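Local coordinates for RNA-binding protein RO60 (PDB 2NVO) that binds several small RNAs that accumulate during recovery from ultraviolet irradiation and contributes to the resistance of Deinococcus radiodurans to it, at residues A[260-265]-A[271-276]; A[307-312]-A[355-360]. All blocks are in the same frame, centred on the assembly; numbering follows the deposited sequence.

Contact 1. Residues A[260-265]-A[271-276]; sequences EVYRAA and LTWLLR
With CG of Trp273 swung anti to its backbone nitrogen (chi1 -176°) and the indole turned nearly perpendicular to the plane of CA, CB and CG (chi2 92°), the six-membered end of the ring system reaches across to helix 259-266, where Tyr262 and Ala265 receive it. The two helix backbones stay well apart here, the nearest pair of CA atoms, those of Ala265 and Trp273, being separated by 9.2 Å, and the long indole spans the interval. Its outer rim carbons do the touching. Trp273 CZ2 lies 3.5 Å from Ala265 CB, and CH2 of the same ring is 3.7 Å from that methyl, which is set to one side of the indole plane at its rim. The backbone of Ala265 follows on the same side, its carbonyl oxygen 4.2 Å above the indole plane and displaced toward the rim.

Tyr262 meets the indole differently, edge against edge. Tyr262 CD1 comes within 3.9 Å of Trp273 CH2, and Tyr262 CE1 is 4.0 Å from Trp273 CZ2, with the two ring planes inclined to each other by about 37°; neither ring lies over the other. All three residues are buried, and no hydrogen bond crosses the interface, so apolar contact alone joins the segments here. Further along, Tyr262 also packs against Asn277, Asn280 and Leu281 of helix 271-283, which adds to the same interface. Asn277 ND2 bonds to the carbonyl oxygen of Trp273, and Thr268 OG1 in the connection bonds to that of Ala265. The indole thus bridges two successive helices, in a region that probably binds RNA, as in related proteins, of the TROVE domain, a horseshoe built of helical HEAT-like repeats.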
# COMPACT_ATOMS: atom_id res chain seq x y z
N GLU A 260 21.60 9.19 -19.00
CA GLU A 260 21.24 8.21 -20.03
C GLU A 260 20.57 6.99 -19.43
O GLU A 260 19.75 6.33 -20.08
CB GLU A 260 22.47 7.80 -20.85
CG GLU A 260 23.22 8.97 -21.45
CD GLU A 260 22.28 9.99 -22.09
OE1 GLU A 260 21.28 9.58 -22.71
OE2 GLU A 260 22.56 11.20 -21.96
N VAL A 261 20.91 6.69 -18.18
CA VAL A 261 20.30 5.57 -17.48
C VAL A 261 18.85 5.88 -17.11
O VAL A 261 17.97 5.03 -17.22
CB VAL A 261 21.10 5.21 -16.20
CG1 VAL A 261 20.23 4.46 -15.21
CG2 VAL A 261 22.33 4.39 -16.57
N TYR A 262 18.61 7.11 -16.68
CA TYR A 262 17.25 7.51 -16.32
C TYR A 262 16.40 7.79 -17.56
O TYR A 262 15.26 7.34 -17.66
CB TYR A 262 17.25 8.67 -15.32
CG TYR A 262 17.25 8.13 -13.92
CD1 TYR A 262 16.16 7.42 -13.44
CD2 TYR A 262 18.36 8.26 -13.10
CE1 TYR A 262 16.14 6.90 -12.18
CE2 TYR A 262 18.35 7.73 -11.81
CZ TYR A 262 17.24 7.05 -11.36
OH TYR A 262 17.20 6.51 -10.10
N ARG A 263 16.98 8.53 -18.50
CA ARG A 263 16.40 8.69 -19.82
C ARG A 263 15.88 7.34 -20.32
O ARG A 263 14.74 7.21 -20.76
CB ARG A 263 17.46 9.23 -20.78
CG ARG A 263 16.92 9.86 -22.04
CD ARG A 263 17.95 10.82 -22.61
NE ARG A 263 17.98 12.09 -21.88
CZ ARG A 263 19.06 12.86 -21.81
NH1 ARG A 263 20.18 12.47 -22.38
NH2 ARG A 263 19.03 14.01 -21.13
N ALA A 264 16.73 6.33 -20.20
CA ALA A 264 16.41 5.00 -20.68
C ALA A 264 15.28 4.38 -19.87
O ALA A 264 14.43 3.67 -20.40
CB ALA A 264 17.64 4.11 -20.66
N ALA A 265 15.28 4.66 -18.57
CA ALA A 265 14.29 4.07 -17.65
C ALA A 265 12.88 4.61 -17.89
O ALA A 265 11.89 3.88 -17.76
CB ALA A 265 14.73 4.31 -16.20
N LEU A 271 3.39 5.01 -15.41
CA LEU A 271 3.12 6.28 -14.74
C LEU A 271 3.49 6.27 -13.25
O LEU A 271 4.03 7.24 -12.73
CB LEU A 271 1.64 6.64 -14.91
CG LEU A 271 1.17 8.02 -14.46
CD1 LEU A 271 2.17 9.12 -14.83
CD2 LEU A 271 -0.20 8.30 -15.06
N THR A 272 3.20 5.17 -12.58
CA THR A 272 3.55 5.04 -11.17
C THR A 272 5.04 5.28 -10.97
O THR A 272 5.44 6.09 -10.13
CB THR A 272 3.17 3.66 -10.64
OG1 THR A 272 1.81 3.37 -11.00
CG2 THR A 272 3.31 3.62 -9.12
N TRP A 273 5.86 4.59 -11.76
CA TRP A 273 7.31 4.78 -11.75
C TRP A 273 7.65 6.24 -11.96
O TRP A 273 8.46 6.83 -11.23
CB TRP A 273 7.98 3.95 -12.86
CG TRP A 273 9.49 4.03 -12.84
CD1 TRP A 273 10.34 3.17 -12.19
CD2 TRP A 273 10.32 5.01 -13.47
NE1 TRP A 273 11.65 3.57 -12.39
CE2 TRP A 273 11.66 4.69 -13.17
CE3 TRP A 273 10.06 6.13 -14.27
CZ2 TRP A 273 12.73 5.45 -13.63
CZ3 TRP A 273 11.13 6.89 -14.73
CH2 TRP A 273 12.45 6.54 -14.41
N LEU A 274 7.03 6.82 -12.99
CA LEU A 274 7.29 8.21 -13.35
C LEU A 274 6.99 9.15 -12.18
O LEU A 274 7.75 10.09 -11.91
CB LEU A 274 6.45 8.59 -14.57
CG LEU A 274 6.78 9.99 -15.09
CD1 LEU A 274 8.27 10.10 -15.34
CD2 LEU A 274 5.99 10.34 -16.35
N LEU A 275 5.88 8.90 -11.50
CA LEU A 275 5.48 9.74 -10.38
C LEU A 275 6.53 9.77 -9.27
O LEU A 275 6.88 10.83 -8.76
CB LEU A 275 4.12 9.30 -9.84
CG LEU A 275 2.97 9.72 -10.74
CD1 LEU A 275 1.67 9.03 -10.34
CD2 LEU A 275 2.83 11.22 -10.71
N ARG A 276 7.07 8.60 -8.92
CA ARG A 276 8.08 8.57 -7.86
C ARG A 276 9.49 8.88 -8.33
O ARG A 276 10.41 8.86 -7.53
CB ARG A 276 8.04 7.25 -7.09
CG ARG A 276 8.27 6.01 -7.91
CD ARG A 276 8.54 4.80 -7.00
NE ARG A 276 7.98 3.58 -7.57
CZ ARG A 276 8.65 2.73 -8.35
NH1 ARG A 276 9.93 2.95 -8.63
NH2 ARG A 276 8.04 1.64 -8.82

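Contact 2. Residues A[307-312]-A[355-360]; sequences ALKRGR and FGNVQP
The side-chain amide of Asn357 presents one face to the end of helix 305-310, and over that face lie the CA and CB of Lys309. Asn357 OD1 is 3.5 Å from Lys309 CA, while ND2 at the other corner is 3.8 Å from Lys309 CB. At the oxygen edge, nearer the amide plane, Leu308 CB stands 4.3 Å from OD1. Lys309 N approaches OD1, at 3.6 Å, from that same face, well out of the amide plane, and no hydrogen bond crosses between the segments: the polar amide meets the helix by van der Waals contact. With CG of Asn357 anti to its own carbonyl carbon (chi1 -49°), the amide projects from the loop onto the helix. The Lys309 chain, extended to CE and bent at its last torsion, crosses it at about a right angle, touching with CB and CG before its amino end leads away.

Just beyond, the helix finishes in a Schellman motif, Arg312 taking positive phi (53°). Segment 355-360 leaves helix 341-354 and leads toward strand 364-369 of the VWFA-like domain. Phe355 makes an edge-to-face contact with Phe351 and a cation-pi interaction with Arg401, and Val358 touches Ile398. The contact thus places the loop between helix 341-354 and strand 364-369 beside helix 305-310, with helix 271-283 against Leu308, helix 315-326 against Phe355 and Val358, and helix 388-402 of the VWFA-like domain alongside.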
# COMPACT_ATOMS: atom_id res chain seq x y z
N ALA A 307 -3.90 6.72 -18.97
CA ALA A 307 -2.78 6.18 -18.22
C ALA A 307 -3.04 6.33 -16.71
O ALA A 307 -2.64 5.47 -15.92
CB ALA A 307 -1.47 6.85 -18.62
N LEU A 308 -3.70 7.42 -16.33
CA LEU A 308 -4.12 7.63 -14.95
C LEU A 308 -5.09 6.51 -14.51
O LEU A 308 -4.93 5.92 -13.43
CB LEU A 308 -4.77 9.01 -14.80
CG LEU A 308 -3.81 10.21 -14.83
CD1 LEU A 308 -4.56 11.51 -15.01
CD2 LEU A 308 -2.93 10.25 -13.56
N LYS A 309 -6.08 6.22 -15.36
CA LYS A 309 -7.08 5.20 -15.04
C LYS A 309 -6.48 3.81 -14.94
O LYS A 309 -6.71 3.09 -13.97
CB LYS A 309 -8.21 5.21 -16.07
CG LYS A 309 -9.24 4.09 -15.88
CD LYS A 309 -10.31 4.13 -16.96
CE LYS A 309 -11.47 3.19 -16.64
NZ LYS A 309 -11.04 1.77 -16.49
N ARG A 310 -5.71 3.42 -15.95
CA ARG A 310 -5.13 2.08 -16.00
C ARG A 310 -4.11 1.86 -14.90
O ARG A 310 -3.95 0.74 -14.39
CB ARG A 310 -4.52 1.81 -17.38
CG ARG A 310 -3.62 0.58 -17.44
CD ARG A 310 -3.26 0.26 -18.88
NE ARG A 310 -3.22 1.47 -19.69
CZ ARG A 310 -2.11 2.14 -19.99
NH1 ARG A 310 -0.93 1.71 -19.55
NH2 ARG A 310 -2.18 3.24 -20.74
N GLY A 311 -3.41 2.92 -14.52
CA GLY A 311 -2.44 2.87 -13.44
C GLY A 311 -3.11 3.03 -12.09
O GLY A 311 -2.45 2.94 -11.05
N ARG A 312 -4.41 3.30 -12.09
CA ARG A 312 -5.17 3.43 -10.85
C ARG A 312 -4.53 4.45 -9.89
O ARG A 312 -4.40 4.20 -8.69
CB ARG A 312 -5.29 2.07 -10.15
CG ARG A 312 -6.01 1.02 -10.99
CD ARG A 312 -6.51 -0.14 -10.13
NE ARG A 312 -5.61 -1.29 -10.12
CZ ARG A 312 -4.66 -1.49 -9.21
NH1 ARG A 312 -4.47 -0.62 -8.23
NH2 ARG A 312 -3.89 -2.58 -9.28
N PHE A 355 -9.54 11.88 -9.36
CA PHE A 355 -10.80 11.71 -8.63
C PHE A 355 -11.76 10.77 -9.37
O PHE A 355 -12.47 9.99 -8.76
CB PHE A 355 -11.50 13.04 -8.42
CG PHE A 355 -10.95 13.84 -7.29
CD1 PHE A 355 -11.70 14.06 -6.15
CD2 PHE A 355 -9.68 14.39 -7.37
CE1 PHE A 355 -11.19 14.81 -5.10
CE2 PHE A 355 -9.17 15.15 -6.33
CZ PHE A 355 -9.93 15.36 -5.20
N GLY A 356 -11.74 10.84 -10.70
CA GLY A 356 -12.62 10.02 -11.51
C GLY A 356 -12.36 8.54 -11.40
O GLY A 356 -13.19 7.72 -11.81
N ASN A 357 -11.21 8.17 -10.84
CA ASN A 357 -10.85 6.76 -10.71
C ASN A 357 -10.82 6.22 -9.28
O ASN A 357 -10.34 5.12 -9.03
CB ASN A 357 -9.52 6.51 -11.43
CG ASN A 357 -9.49 7.10 -12.85
OD1 ASN A 357 -8.54 7.78 -13.23
ND2 ASN A 357 -10.55 6.86 -13.62
N VAL A 358 -11.34 7.00 -8.33
CA VAL A 358 -11.46 6.52 -6.95
C VAL A 358 -12.65 5.56 -6.81
O VAL A 358 -13.76 5.89 -7.23
CB VAL A 358 -11.66 7.70 -5.96
CG1 VAL A 358 -12.08 7.19 -4.59
CG2 VAL A 358 -10.39 8.53 -5.86
N GLN A 359 -12.43 4.39 -6.22
CA GLN A 359 -13.55 3.49 -5.92
C GLN A 359 -14.23 3.90 -4.61
O GLN A 359 -13.66 3.74 -3.54
CB GLN A 359 -13.09 2.03 -5.85
CG GLN A 359 -12.37 1.55 -7.11
CD GLN A 359 -13.15 1.82 -8.39
OE1 GLN A 359 -12.60 2.29 -9.38
NE2 GLN A 359 -14.45 1.51 -8.37
N PRO A 360 -15.45 4.43 -4.71
CA PRO A 360 -16.22 4.97 -3.58
C PRO A 360 -16.75 3.87 -2.67
O PRO A 360 -16.90 2.72 -3.08
CB PRO A 360 -17.40 5.66 -4.26
CG PRO A 360 -17.06 5.73 -5.71
CD PRO A 360 -16.16 4.58 -5.98

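How the contacts relate
Following the chain from the N terminus, contact 1 comes first and closes a connection of five residues between segments 260-265 and 271-276. The chain then runs through helix 292-302 before reaching helix 305-310, where contact 2 opens; this one closes a far longer excursion of 42 residues that includes helices 315-326 and 341-354. The two are in series, neither nested nor crossed, with centres about 21 Å apart. They are joined directly, since Leu271 of contact 1 packs on Ala307 and Leu308 of contact 2, with 3.7 Å between Leu271 CD2 and Leu308 CD2. Contact 1 joins successive TROVE helices, while contact 2 brings helix 305-310 against the loop that leads into the VWFA-like domain.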